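Local coordinates for protein dual function macrocyclase-peptidase POPB (Galerina marginata, PDB 5N4B) that cleaves peptide bonds after prolyl residues and closes peptides into macrocycles on the way to the amanitin toxins of this mushroom, at residues 364-369 against 406-411; 372-377 against 385-390; 415-420 against 431-436. The protein carries 1 engineered substitution. All coordinates share one frame; numbering follows the deposited sequence.

Contact 1: 364-369 against 406-411; sequences QVNCAN and ASIANR
Gln364 lays its carboxamide along the backbone of Ile408 and bonds to both of its peptide groups: Ile408 N donates to Gln364 OE1 at 3.0 Å, and Gln364 NE2 returns a longer bond of 3.3 Å to Ile408 O. With CG opposite the backbone N (chi1 -171°) and the chain extended beyond, the amide spans a gap of 7.8 Å between strand axes, too wide for main-chain pairing. Ile408 runs obliquely to it, its CG1 and CD1 against the carboxamide, while CG2 reaches Asn366 ND2. Asn366 and Asn410 pass each other in opposite senses with their amide planes 28° apart; Asn366 ND2 gives Asn410 OD1 a bond of 2.9 Å that lies in the plane of the donor amide. Asn410 ND2 gives one bond to Cys367 O at 2.9 Å, in the plane of its amide, and another to water 3. Water 1 bridges Gln364 OE1 and Ala406 O. Ser407, Ala409 and Arg411 pack against the bound peptide. In the beta-propeller, strands 361-368 and 405-409 are each the first of a four-stranded blade; strands 372-379 and 416-423 are the next in their own sheets, with Ile408 touching Val374 and Asn410 touching Phe417.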
loop_
_atom_site.group_PDB
_atom_site.type_symbol
_atom_site.label_atom_id
_atom_site.label_comp_id
_atom_site.label_asym_id
_atom_site.label_seq_id
_atom_site.Cartn_x
_atom_site.Cartn_y
_atom_site.Cartn_z
ATOM N N GLN A 364 9.537 -8.884 9.541
ATOM C CA GLN A 364 10.140 -9.527 8.376
ATOM C C GLN A 364 11.302 -10.401 8.834
ATOM O O GLN A 364 12.059 -9.994 9.734
ATOM C CB GLN A 364 10.656 -8.450 7.416
ATOM C CG GLN A 364 11.102 -9.010 6.064
ATOM C CD GLN A 364 11.733 -8.009 5.103
ATOM O OE1 GLN A 364 11.972 -6.851 5.407
ATOM N NE2 GLN A 364 12.107 -8.509 3.952
ATOM N N VAL A 365 11.490 -11.556 8.194
ATOM C CA VAL A 365 12.655 -12.413 8.430
ATOM C C VAL A 365 13.073 -12.970 7.091
ATOM O O VAL A 365 12.248 -13.599 6.407
ATOM C CB VAL A 365 12.398 -13.579 9.410
ATOM C CG1 VAL A 365 13.673 -14.380 9.616
ATOM C CG2 VAL A 365 11.937 -13.114 10.762
ATOM N N ASN A 366 14.353 -12.798 6.752
ATOM C CA ASN A 366 14.958 -13.364 5.538
ATOM C C ASN A 366 16.142 -14.249 5.909
ATOM O O ASN A 366 16.914 -13.928 6.814
ATOM C CB ASN A 366 15.454 -12.292 4.596
ATOM C CG ASN A 366 14.354 -11.485 3.958
ATOM O OD1 ASN A 366 13.195 -11.404 4.418
ATOM N ND2 ASN A 366 14.708 -10.837 2.867
ATOM N N CYS A 367 16.303 -15.370 5.236
ATOM C CA CYS A 367 17.516 -16.144 5.381
ATOM C C CYS A 367 18.577 -15.561 4.457
ATOM O O CYS A 367 18.277 -15.247 3.295
ATOM C CB CYS A 367 17.219 -17.586 4.983
ATOM S SG CYS A 367 18.601 -18.735 5.112
ATOM N N ALA A 368 19.780 -15.430 4.964
ATOM C CA ALA A 368 20.892 -14.804 4.262
ATOM C C ALA A 368 22.136 -15.655 4.398
ATOM O O ALA A 368 22.397 -16.281 5.442
ATOM C CB ALA A 368 21.183 -13.415 4.812
ATOM N N ASN A 369 22.943 -15.652 3.345
ATOM C CA ASN A 369 24.217 -16.377 3.359
ATOM C C ASN A 369 23.997 -17.817 3.806
ATOM O O ASN A 369 24.731 -18.347 4.653
ATOM C CB ASN A 369 25.272 -15.679 4.219
ATOM C CG ASN A 369 26.668 -16.264 4.057
ATOM O OD1 ASN A 369 27.016 -16.770 2.986
ATOM N ND2 ASN A 369 27.483 -16.174 5.123
ATOM N N ALA A 406 12.318 0.016 7.926
ATOM C CA ALA A 406 13.380 -0.740 7.270
ATOM C C ALA A 406 12.820 -1.959 6.542
ATOM O O ALA A 406 11.816 -2.544 6.950
ATOM C CB ALA A 406 14.367 -1.212 8.282
ATOM N N SER A 407 13.470 -2.341 5.454
ATOM C CA SER A 407 13.187 -3.594 4.759
ATOM C C SER A 407 14.486 -4.270 4.344
ATOM O O SER A 407 15.524 -3.611 4.207
ATOM C CB SER A 407 12.436 -3.354 3.468
ATOM O OG SER A 407 11.299 -2.585 3.664
ATOM N N ILE A 408 14.425 -5.606 4.202
ATOM C CA ILE A 408 15.578 -6.420 3.818
ATOM C C ILE A 408 15.406 -6.794 2.370
ATOM O O ILE A 408 14.311 -7.177 1.966
ATOM C CB ILE A 408 15.675 -7.696 4.662
ATOM C CG1 ILE A 408 15.584 -7.420 6.151
ATOM C CG2 ILE A 408 16.986 -8.452 4.332
ATOM C CD1 ILE A 408 15.206 -8.645 6.946
ATOM N N ALA A 409 16.496 -6.796 1.630
ATOM C CA ALA A 409 16.556 -7.280 0.247
ATOM C C ALA A 409 17.771 -8.190 0.102
ATOM O O ALA A 409 18.907 -7.781 0.386
ATOM C CB ALA A 409 16.699 -6.110 -0.720
ATOM N N ASN A 410 17.542 -9.399 -0.376
ATOM C CA ASN A 410 18.636 -10.335 -0.529
ATOM C C ASN A 410 18.191 -11.561 -1.322
ATOM O O ASN A 410 17.005 -11.787 -1.590
ATOM C CB ASN A 410 19.227 -10.761 0.811
ATOM C CG ASN A 410 18.423 -11.799 1.515
ATOM O OD1 ASN A 410 17.218 -11.682 1.669
ATOM N ND2 ASN A 410 19.083 -12.851 1.924
ATOM N N ARG A 411 19.194 -12.383 -1.620
ATOM C CA ARG A 411 19.027 -13.730 -2.149
ATOM C C ARG A 411 19.790 -14.643 -1.207
ATOM O O ARG A 411 20.989 -14.459 -0.992
ATOM C CB ARG A 411 19.540 -13.827 -3.596
ATOM C CG ARG A 411 18.817 -12.858 -4.535
ATOM C CD ARG A 411 19.343 -12.992 -5.980
ATOM N NE ARG A 411 18.947 -14.272 -6.537
ATOM C CZ ARG A 411 19.562 -14.866 -7.538
ATOM N NH1 ARG A 411 20.591 -14.306 -8.136
ATOM N NH2 ARG A 411 19.151 -16.064 -7.926
HETATM O O HOH W 1 10.392 -4.864 6.955
HETATM O O HOH W 2 12.650 -9.881 0.946
HETATM O O HOH W 3 21.956 -13.402 1.408
#

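Contact 2: 372-377 against 385-390; sequences YFVAIY and IYLYSK
Strands 372-377 and 385-388 run antiparallel, their axes 4.7 Å apart at closest approach, joined by two hydrogen-bonded pairs, Phe373 with Tyr388 and Ala375 with Tyr386, that alternate with the non-hydrogen-bonded pairs Val374-Leu387 and Ile376-Ile385. Within the first, Tyr388 N meets Phe373 O at 2.8 Å, almost in line with the carbonyl; in the second, Ala375 N and Tyr386 O are 2.9 Å apart. On the face of Val374 and Ile376 the contacts are aliphatic. Val374 CG1 and Ile385 CG2 lie 3.9 Å apart on side chains that run side by side in the same direction. Leu387, whose CG stands opposite its own backbone N (chi1 -180°), brings CD1 back across the strand to Val374 CG2 and to Tyr372 CB, the latter at 4.0 Å.

The other face is aromatic. Tyr388 CE1 comes obliquely to within 3.8 Å of Ala375 CB. The Tyr377 side chain crosses those of Tyr386 and Tyr388 at about a right angle: its CD2 is 3.8 Å from Tyr386 CD1, and Tyr388 OH comes up to the ring edge near its plane, 3.7 Å from Tyr377 CE2. Phe373 receives Ser389 O at its edge, in the ring plane. Tyr386 OH is hydrogen-bonded to Glu384, just before its segment.

Polar bonding between these two segments is therefore confined to the main chain, which sets the register of this propeller-blade hairpin, while the side chains contribute mainly apolar contact on both faces.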
loop_
_atom_site.group_PDB
_atom_site.type_symbol
_atom_site.label_atom_id
_atom_site.label_comp_id
_atom_site.label_asym_id
_atom_site.label_seq_id
_atom_site.Cartn_x
_atom_site.Cartn_y
_atom_site.Cartn_z
ATOM N N TYR A 372 22.090 -17.877 7.941
ATOM C CA TYR A 372 21.808 -16.803 8.879
ATOM C C TYR A 372 20.402 -16.276 8.638
ATOM O O TYR A 372 19.771 -16.510 7.607
ATOM C CB TYR A 372 22.799 -15.650 8.736
ATOM C CG TYR A 372 24.222 -15.942 9.097
ATOM C CD1 TYR A 372 25.043 -16.622 8.237
ATOM C CD2 TYR A 372 24.721 -15.528 10.314
ATOM C CE1 TYR A 372 26.384 -16.894 8.599
ATOM C CE2 TYR A 372 26.039 -15.770 10.686
ATOM C CZ TYR A 372 26.865 -16.463 9.818
ATOM O OH TYR A 372 28.192 -16.729 10.146
ATOM N N PHE A 373 19.900 -15.544 9.610
ATOM C CA PHE A 373 18.596 -14.912 9.482
ATOM C C PHE A 373 18.723 -13.443 9.824
ATOM O O PHE A 373 19.387 -13.083 10.787
ATOM C CB PHE A 373 17.546 -15.577 10.363
ATOM C CG PHE A 373 17.313 -17.010 10.026
ATOM C CD1 PHE A 373 16.374 -17.340 9.072
ATOM C CD2 PHE A 373 18.061 -17.996 10.605
ATOM C CE1 PHE A 373 16.150 -18.653 8.722
ATOM C CE2 PHE A 373 17.822 -19.320 10.259
ATOM C CZ PHE A 373 16.894 -19.653 9.339
ATOM N N VAL A 374 18.084 -12.588 9.031
ATOM C CA VAL A 374 17.999 -11.149 9.283
ATOM C C VAL A 374 16.549 -10.877 9.647
ATOM O O VAL A 374 15.642 -11.323 8.944
ATOM C CB VAL A 374 18.457 -10.325 8.074
ATOM C CG1 VAL A 374 18.524 -8.845 8.406
ATOM C CG2 VAL A 374 19.817 -10.818 7.538
ATOM N N ALA A 375 16.329 -10.190 10.781
ATOM C CA ALA A 375 14.995 -9.954 11.315
ATOM C C ALA A 375 14.792 -8.472 11.514
ATOM O O ALA A 375 15.685 -7.772 11.988
ATOM C CB ALA A 375 14.844 -10.629 12.681
ATOM N N ILE A 376 13.593 -7.999 11.183
ATOM C CA ILE A 376 13.171 -6.634 11.496
ATOM C C ILE A 376 12.064 -6.745 12.516
ATOM O O ILE A 376 11.052 -7.431 12.282
ATOM C CB ILE A 376 12.722 -5.861 10.259
ATOM C CG1 ILE A 376 13.935 -5.627 9.370
ATOM C CG2 ILE A 376 12.079 -4.508 10.677
ATOM C CD1 ILE A 376 13.558 -5.084 8.043
ATOM N N TYR A 377 12.277 -6.094 13.658
ATOM C CA TYR A 377 11.286 -5.922 14.706
ATOM C C TYR A 377 10.779 -4.501 14.671
ATOM O O TYR A 377 11.557 -3.538 14.506
ATOM C CB TYR A 377 11.884 -6.189 16.071
ATOM C CG TYR A 377 12.000 -7.637 16.396
ATOM C CD1 TYR A 377 10.921 -8.296 16.927
ATOM C CD2 TYR A 377 13.167 -8.337 16.177
ATOM C CE1 TYR A 377 10.975 -9.664 17.231
ATOM C CE2 TYR A 377 13.248 -9.676 16.511
ATOM C CZ TYR A 377 12.140 -10.318 17.010
ATOM O OH TYR A 377 12.295 -11.668 17.258
ATOM N N ILE A 385 16.811 -3.749 13.330
ATOM C CA ILE A 385 17.328 -4.814 12.477
ATOM C C ILE A 385 18.322 -5.649 13.255
ATOM O O ILE A 385 19.255 -5.106 13.849
ATOM C CB ILE A 385 17.969 -4.231 11.204
ATOM C CG1 ILE A 385 17.006 -3.252 10.490
ATOM C CG2 ILE A 385 18.360 -5.377 10.276
ATOM C CD1 ILE A 385 17.413 -1.832 10.634
ATOM N N TYR A 386 18.173 -6.976 13.196
ATOM C CA TYR A 386 19.054 -7.909 13.912
ATOM C C TYR A 386 19.520 -9.016 12.983
ATOM O O TYR A 386 18.767 -9.492 12.143
ATOM C CB TYR A 386 18.358 -8.539 15.141
ATOM C CG TYR A 386 17.947 -7.517 16.164
ATOM C CD1 TYR A 386 16.720 -6.894 16.078
ATOM C CD2 TYR A 386 18.797 -7.120 17.153
ATOM C CE1 TYR A 386 16.354 -5.932 17.001
ATOM C CE2 TYR A 386 18.435 -6.204 18.089
ATOM C CZ TYR A 386 17.222 -5.589 18.002
ATOM O OH TYR A 386 16.906 -4.603 18.922
ATOM N N LEU A 387 20.741 -9.498 13.231
ATOM C CA LEU A 387 21.309 -10.674 12.594
ATOM C C LEU A 387 21.271 -11.821 13.594
ATOM O O LEU A 387 21.679 -11.641 14.748
ATOM C CB LEU A 387 22.743 -10.375 12.152
ATOM C CG LEU A 387 23.436 -11.524 11.464
ATOM C CD1 LEU A 387 22.801 -11.844 10.112
ATOM C CD2 LEU A 387 24.915 -11.136 11.273
ATOM N N TYR A 388 20.796 -12.958 13.153
ATOM C CA TYR A 388 20.719 -14.203 13.926
ATOM C C TYR A 388 21.528 -15.306 13.261
ATOM O O TYR A 388 21.604 -15.398 12.031
ATOM C CB TYR A 388 19.285 -14.715 13.990
ATOM C CG TYR A 388 18.391 -13.962 14.939
ATOM C CD1 TYR A 388 17.845 -12.726 14.598
ATOM C CD2 TYR A 388 18.094 -14.478 16.179
ATOM C CE1 TYR A 388 17.070 -12.030 15.488
ATOM C CE2 TYR A 388 17.269 -13.776 17.080
ATOM C CZ TYR A 388 16.763 -12.568 16.696
ATOM O OH TYR A 388 15.969 -11.889 17.604
ATOM N N SER A 389 22.117 -16.159 14.077
ATOM C CA SER A 389 22.812 -17.328 13.584
ATOM C C SER A 389 21.868 -18.466 13.275
ATOM O O SER A 389 20.680 -18.441 13.586
ATOM C CB SER A 389 23.806 -17.804 14.652
ATOM O OG SER A 389 23.110 -18.443 15.746
ATOM N N LYS A 390 22.439 -19.528 12.695
ATOM C CA LYS A 390 21.688 -20.733 12.400
ATOM C C LYS A 390 21.132 -21.374 13.667
ATOM O O LYS A 390 20.146 -22.097 13.585
ATOM C CB LYS A 390 22.612 -21.725 11.666
ATOM C CG LYS A 390 23.767 -22.295 12.495
ATOM C CD LYS A 390 24.589 -23.340 11.722
ATOM C CE LYS A 390 25.602 -24.006 12.625
ATOM N NZ LYS A 390 26.506 -24.841 11.809
#

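Contact 3: 415-420 against 431-436; sequences THFFLT and ARYDFT
The hairpin of the two middle strands of a propeller blade, 416-423 and 426-434, brings Phe417 and Tyr433 together as a hydrogen-bonded antiparallel pair, with Tyr433 N 2.9 Å from Phe417 O. Phe417 takes the first torsion that sets CG between its backbone N and carbonyl carbon (chi1 60°), which swings the ring across to the partner strand. There Tyr433 CB sits over one ring face, 3.5 Å from the centroid, a CH-pi contact. The two rings are nearly parallel at 11° but slid apart, with little overlap, while Phe435 CE2 meets the edge of Phe417. In this four-stranded antiparallel blade Tyr433 and Phe435 touch Leu387 on strand 382-388 of the adjacent blade. On the reverse side, Phe418 CE1 lies 3.8 Å from Arg432 CD, against its aliphatic part; Arg432 NH1 also forms a salt bridge of 3.4 Å with Asp434 OD2. The pairing runs past the strand end, Phe435 N donating to Thr415 O. Here Asp434 OD1 makes an Asx turn, accepting from Thr436 N at 2.9 Å and from Thr436 OG1 at 2.8 Å, both from the same face of the carboxylate, and water 4 joins OD1 to Thr415 OG1.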
loop_
_atom_site.group_PDB
_atom_site.type_symbol
_atom_site.label_atom_id
_atom_site.label_comp_id
_atom_site.label_asym_id
_atom_site.label_seq_id
_atom_site.Cartn_x
_atom_site.Cartn_y
_atom_site.Cartn_z
ATOM N N THR A 415 26.369 -13.993 -0.429
ATOM C CA THR A 415 27.137 -13.642 0.752
ATOM C C THR A 415 26.930 -12.217 1.229
ATOM O O THR A 415 27.755 -11.717 1.993
ATOM C CB THR A 415 28.622 -13.840 0.503
ATOM O OG1 THR A 415 29.015 -13.041 -0.626
ATOM C CG2 THR A 415 28.924 -15.347 0.259
ATOM N N HIS A 416 25.864 -11.558 0.791
ATOM C CA HIS A 416 25.535 -10.194 1.209
ATOM C C HIS A 416 24.024 -10.098 1.354
ATOM O O HIS A 416 23.260 -10.908 0.865
ATOM C CB HIS A 416 26.024 -9.128 0.198
ATOM C CG HIS A 416 25.309 -9.181 -1.094
ATOM N ND1 HIS A 416 25.707 -10.001 -2.139
ATOM C CD2 HIS A 416 24.162 -8.588 -1.490
ATOM C CE1 HIS A 416 24.832 -9.879 -3.120
ATOM N NE2 HIS A 416 23.884 -9.039 -2.748
ATOM N N PHE A 417 23.604 -9.033 2.021
ATOM C CA PHE A 417 22.235 -8.568 1.967
ATOM C C PHE A 417 22.233 -7.047 2.029
ATOM O O PHE A 417 23.227 -6.416 2.410
ATOM C CB PHE A 417 21.344 -9.172 3.057
ATOM C CG PHE A 417 21.762 -8.889 4.484
ATOM C CD1 PHE A 417 21.288 -7.781 5.133
ATOM C CD2 PHE A 417 22.590 -9.782 5.169
ATOM C CE1 PHE A 417 21.673 -7.556 6.479
ATOM C CE2 PHE A 417 22.961 -9.550 6.480
ATOM C CZ PHE A 417 22.503 -8.437 7.118
ATOM N N PHE A 418 21.083 -6.460 1.677
ATOM C CA PHE A 418 20.869 -5.037 1.791
ATOM C C PHE A 418 19.712 -4.727 2.728
ATOM O O PHE A 418 18.807 -5.532 2.974
ATOM C CB PHE A 418 20.516 -4.390 0.429
ATOM C CG PHE A 418 21.578 -4.531 -0.572
ATOM C CD1 PHE A 418 22.711 -3.726 -0.518
ATOM C CD2 PHE A 418 21.489 -5.496 -1.564
ATOM C CE1 PHE A 418 23.728 -3.899 -1.426
ATOM C CE2 PHE A 418 22.537 -5.631 -2.499
ATOM C CZ PHE A 418 23.626 -4.863 -2.388
ATOM N N LEU A 419 19.780 -3.511 3.274
ATOM C CA LEU A 419 18.680 -2.891 4.006
ATOM C C LEU A 419 18.306 -1.596 3.312
ATOM O O LEU A 419 19.191 -0.794 2.955
ATOM C CB LEU A 419 19.036 -2.581 5.451
ATOM C CG LEU A 419 19.580 -3.715 6.282
ATOM C CD1 LEU A 419 20.069 -3.158 7.647
ATOM C CD2 LEU A 419 18.582 -4.784 6.461
ATOM N N THR A 420 17.012 -1.382 3.127
ATOM C CA THR A 420 16.511 -0.091 2.665
ATOM C C THR A 420 15.860 0.613 3.852
ATOM O O THR A 420 14.997 0.041 4.534
ATOM C CB THR A 420 15.585 -0.204 1.473
ATOM O OG1 THR A 420 14.484 -1.017 1.778
ATOM C CG2 THR A 420 16.312 -0.887 0.328
ATOM N N ALA A 431 21.886 0.237 2.861
ATOM C CA ALA A 431 23.016 -0.322 3.586
ATOM C C ALA A 431 23.289 -1.724 3.089
ATOM O O ALA A 431 22.400 -2.413 2.589
ATOM C CB ALA A 431 22.733 -0.365 5.079
ATOM N N ARG A 432 24.563 -2.125 3.197
ATOM C CA ARG A 432 25.042 -3.423 2.735
ATOM C C ARG A 432 25.728 -4.135 3.881
ATOM O O ARG A 432 26.547 -3.541 4.581
ATOM C CB ARG A 432 26.017 -3.267 1.575
ATOM C CG ARG A 432 26.541 -4.584 0.997
ATOM C CD ARG A 432 27.301 -4.390 -0.343
ATOM N NE ARG A 432 28.479 -3.580 -0.102
ATOM C CZ ARG A 432 29.729 -4.037 -0.045
ATOM N NH1 ARG A 432 30.033 -5.310 -0.294
ATOM N NH2 ARG A 432 30.692 -3.173 0.234
ATOM N N TYR A 433 25.464 -5.426 3.985
ATOM C CA TYR A 433 26.161 -6.313 4.904
ATOM C C TYR A 433 26.864 -7.362 4.054
ATOM O O TYR A 433 26.207 -8.104 3.309
ATOM C CB TYR A 433 25.212 -6.958 5.899
ATOM C CG TYR A 433 25.919 -7.722 7.008
ATOM C CD1 TYR A 433 26.356 -9.017 6.807
ATOM C CD2 TYR A 433 26.164 -7.131 8.233
ATOM C CE1 TYR A 433 27.027 -9.723 7.785
ATOM C CE2 TYR A 433 26.846 -7.845 9.244
ATOM C CZ TYR A 433 27.247 -9.120 9.002
ATOM O OH TYR A 433 27.910 -9.806 9.984
ATOM N N ASP A 434 28.199 -7.439 4.184
ATOM C CA ASP A 434 29.024 -8.332 3.369
ATOM C C ASP A 434 29.687 -9.347 4.287
ATOM O O ASP A 434 30.620 -9.000 5.020
ATOM C CB ASP A 434 30.064 -7.492 2.635
ATOM C CG ASP A 434 31.048 -8.315 1.819
ATOM O OD1 ASP A 434 30.879 -9.541 1.732
ATOM O OD2 ASP A 434 31.977 -7.670 1.258
ATOM N N PHE A 435 29.218 -10.613 4.222
ATOM C CA PHE A 435 29.745 -11.657 5.103
ATOM C C PHE A 435 31.202 -11.984 4.781
ATOM O O PHE A 435 31.868 -12.568 5.624
ATOM C CB PHE A 435 28.934 -12.940 5.002
ATOM C CG PHE A 435 27.623 -12.929 5.737
ATOM C CD1 PHE A 435 27.542 -13.332 7.043
ATOM C CD2 PHE A 435 26.481 -12.478 5.100
ATOM C CE1 PHE A 435 26.310 -13.333 7.716
ATOM C CE2 PHE A 435 25.248 -12.459 5.760
ATOM C CZ PHE A 435 25.177 -12.909 7.072
ATOM N N THR A 436 31.694 -11.653 3.584
ATOM C CA THR A 436 33.069 -11.961 3.222
ATOM C C THR A 436 34.075 -10.960 3.779
ATOM O O THR A 436 35.283 -11.227 3.723
ATOM C CB THR A 436 33.281 -12.068 1.696
ATOM O OG1 THR A 436 33.283 -10.784 1.095
ATOM C CG2 THR A 436 32.253 -12.917 1.020
HETATM O O HOH W 4 29.478 -10.333 -0.469
#

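Contacts 2 and 3 are buried hairpins within two successive four-stranded blades, whereas contact 1, only partly buried, joins the first strands of those same blades. Its segments are tied to the hairpins by main-chain bonds: Asn366 O to Val374 N on one side, Ala409 O to Phe418 N on the other. The chemistry follows: contact 1 relies on side-chain amides and water across a wide gap, while contacts 2 and 3 rely on regular backbone pairing and apolar packing. Contact 3 adds carboxylate bonding at its more exposed end. Contacts 2 and 3 also meet directly between blades, where Val374 CG2 packs against Phe417 CE2 and Tyr372 against Phe435.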